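Local coordinates for protein pentalenene synthase (Streptomyces chartreusis NRRL 3882, PDB 6Q4S) that probably converts farnesyl diphosphate, with magnesium, by a 1,10-cyclization into the bicyclic sesquiterpene alcohol 7-epi-alpha-eudesmol, at residues A[95-100]-A[117-122]. Sequence-based numbering, arbitrary orientation.
Sequences AEVARE and CPITLA
Val97 and Glu100 face Ile119 and Thr120 across two helical segments, 95-100 and 117-122, whose axes run nearly parallel (8°) at a closest approach of 9.9 Å. Contact is entirely apolar. With CG1 of Val97 anti to its backbone N (chi1 173°), that methyl reaches across to Ile119 CG2 at 3.5 Å and also meets Thr120 CG2 at 3.9 Å. One turn on, Glu100 CG packs against Thr120 CG2 at 3.7 Å, the two side chains crossing at about a right angle. A bend at chi2 (69°) follows; OE1 forms a salt bridge with Arg107, while OE2 takes a hydrogen bond from Val115 N and a salt bridge from Arg99 of the second subunit. Thr120 divides its roles: its CG2 methyl lies against Val97 and Glu100, while Thr120 OG1 accepts a hydrogen bond from Cys117 N, the N-cap residue, at 3.0 Å and pairs with Val115 O. A valine here would probably leave both Cys117 N and Val115 O without their hydroxyl partner, tying the helix start less firmly to the residues before it. Within the alpha-helical terpene synthase fold, the contact joins helices 90-103 and 118-131; Phe79 of helix 63-79 touches both Val97 and Ile119, whose side chain lies about 8 Å from that of Asp80, a probable magnesium ligand.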
loop_
_atom_site.group_PDB
_atom_site.type_symbol
_atom_site.label_atom_id
_atom_site.label_comp_id
_atom_site.label_asym_id
_atom_site.label_seq_id
_atom_site.Cartn_x
_atom_site.Cartn_y
_atom_site.Cartn_z
ATOM N N ALA A 95 -15.685 5.133 7.175
ATOM C CA ALA A 95 -14.916 4.997 5.960
ATOM C C ALA A 95 -13.969 6.095 5.815
ATOM O O ALA A 95 -12.852 5.878 5.348
ATOM C CB ALA A 95 -15.820 4.960 4.713
ATOM N N GLU A 96 -14.424 7.309 6.130
ATOM C CA GLU A 96 -13.603 8.483 6.091
ATOM C C GLU A 96 -12.357 8.406 7.015
ATOM O O GLU A 96 -11.227 8.753 6.608
ATOM C CB GLU A 96 -14.442 9.747 6.354
ATOM C CG GLU A 96 -13.674 11.037 6.354
ATOM C CD GLU A 96 -14.505 12.347 6.517
ATOM O OE1 GLU A 96 -15.659 12.348 7.075
ATOM O OE2 GLU A 96 -13.935 13.397 6.091
ATOM N N VAL A 97 -12.573 7.930 8.243
ATOM C CA VAL A 97 -11.498 7.839 9.196
ATOM C C VAL A 97 -10.580 6.687 8.848
ATOM O O VAL A 97 -9.366 6.870 8.893
ATOM C CB VAL A 97 -12.056 7.725 10.651
ATOM C CG1 VAL A 97 -10.912 7.447 11.613
ATOM C CG2 VAL A 97 -12.781 9.029 10.987
ATOM N N ALA A 98 -11.149 5.564 8.414
ATOM C CA ALA A 98 -10.351 4.420 8.018
ATOM C C ALA A 98 -9.396 4.766 6.912
ATOM O O ALA A 98 -8.233 4.328 6.928
ATOM C CB ALA A 98 -11.184 3.242 7.565
ATOM N N ARG A 99 -9.876 5.524 5.937
ATOM C CA ARG A 99 -9.011 5.946 4.806
ATOM C C ARG A 99 -7.892 6.861 5.216
ATOM O O ARG A 99 -6.843 6.823 4.596
ATOM C CB ARG A 99 -9.857 6.590 3.698
ATOM C CG ARG A 99 -10.704 5.510 3.055
ATOM C CD ARG A 99 -11.635 5.947 1.946
ATOM N NE ARG A 99 -12.357 4.781 1.408
ATOM C CZ ARG A 99 -12.997 4.773 0.229
ATOM N NH1 ARG A 99 -13.025 5.870 -0.527
ATOM N NH2 ARG A 99 -13.591 3.679 -0.183
ATOM N N GLU A 100 -8.085 7.691 6.252
ATOM C CA GLU A 100 -6.988 8.497 6.822
ATOM C C GLU A 100 -5.988 7.566 7.462
ATOM O O GLU A 100 -4.784 7.688 7.241
ATOM C CB GLU A 100 -7.513 9.555 7.852
ATOM C CG GLU A 100 -6.427 10.453 8.399
ATOM C CD GLU A 100 -5.876 11.401 7.356
ATOM O OE1 GLU A 100 -4.645 11.529 7.187
ATOM O OE2 GLU A 100 -6.699 12.066 6.684
ATOM N N CYS A 117 -8.691 13.616 14.236
ATOM C CA CYS A 117 -9.533 13.228 15.344
ATOM C C CYS A 117 -8.610 12.437 16.245
ATOM O O CYS A 117 -7.476 12.184 15.858
ATOM C CB CYS A 117 -10.780 12.496 14.850
ATOM S SG CYS A 117 -10.547 10.877 14.107
ATOM N N PRO A 118 -9.053 12.081 17.459
ATOM C CA PRO A 118 -8.100 11.423 18.348
ATOM C C PRO A 118 -7.423 10.188 17.723
ATOM O O PRO A 118 -6.196 10.043 17.812
ATOM C CB PRO A 118 -8.985 11.024 19.555
ATOM C CG PRO A 118 -10.040 12.076 19.579
ATOM C CD PRO A 118 -10.324 12.395 18.137
ATOM N N ILE A 119 -8.193 9.300 17.100
ATOM C CA ILE A 119 -7.612 8.090 16.508
ATOM C C ILE A 119 -6.563 8.371 15.405
ATOM O O ILE A 119 -5.515 7.715 15.368
ATOM C CB ILE A 119 -8.681 7.130 16.037
ATOM C CG1 ILE A 119 -8.061 5.754 15.777
ATOM C CG2 ILE A 119 -9.348 7.604 14.755
ATOM C CD1 ILE A 119 -9.070 4.678 16.064
ATOM N N THR A 120 -6.783 9.403 14.568
ATOM C CA THR A 120 -5.887 9.631 13.412
ATOM C C THR A 120 -4.615 10.274 13.895
ATOM O O THR A 120 -3.539 9.958 13.421
ATOM C CB THR A 120 -6.548 10.425 12.276
ATOM O OG1 THR A 120 -6.988 11.746 12.686
ATOM C CG2 THR A 120 -7.730 9.655 11.748
ATOM N N LEU A 121 -4.742 11.149 14.888
ATOM C CA LEU A 121 -3.559 11.724 15.527
ATOM C C LEU A 121 -2.744 10.696 16.263
ATOM O O LEU A 121 -1.524 10.729 16.183
ATOM C CB LEU A 121 -3.978 12.860 16.485
ATOM C CG LEU A 121 -4.628 14.054 15.738
ATOM C CD1 LEU A 121 -5.497 14.853 16.721
ATOM C CD2 LEU A 121 -3.604 14.951 15.051
ATOM N N ALA A 122 -3.409 9.788 16.965
ATOM C CA ALA A 122 -2.756 8.695 17.659
ATOM C C ALA A 122 -2.018 7.840 16.685
ATOM O O ALA A 122 -0.849 7.503 16.905
ATOM C CB ALA A 122 -3.734 7.874 18.457
#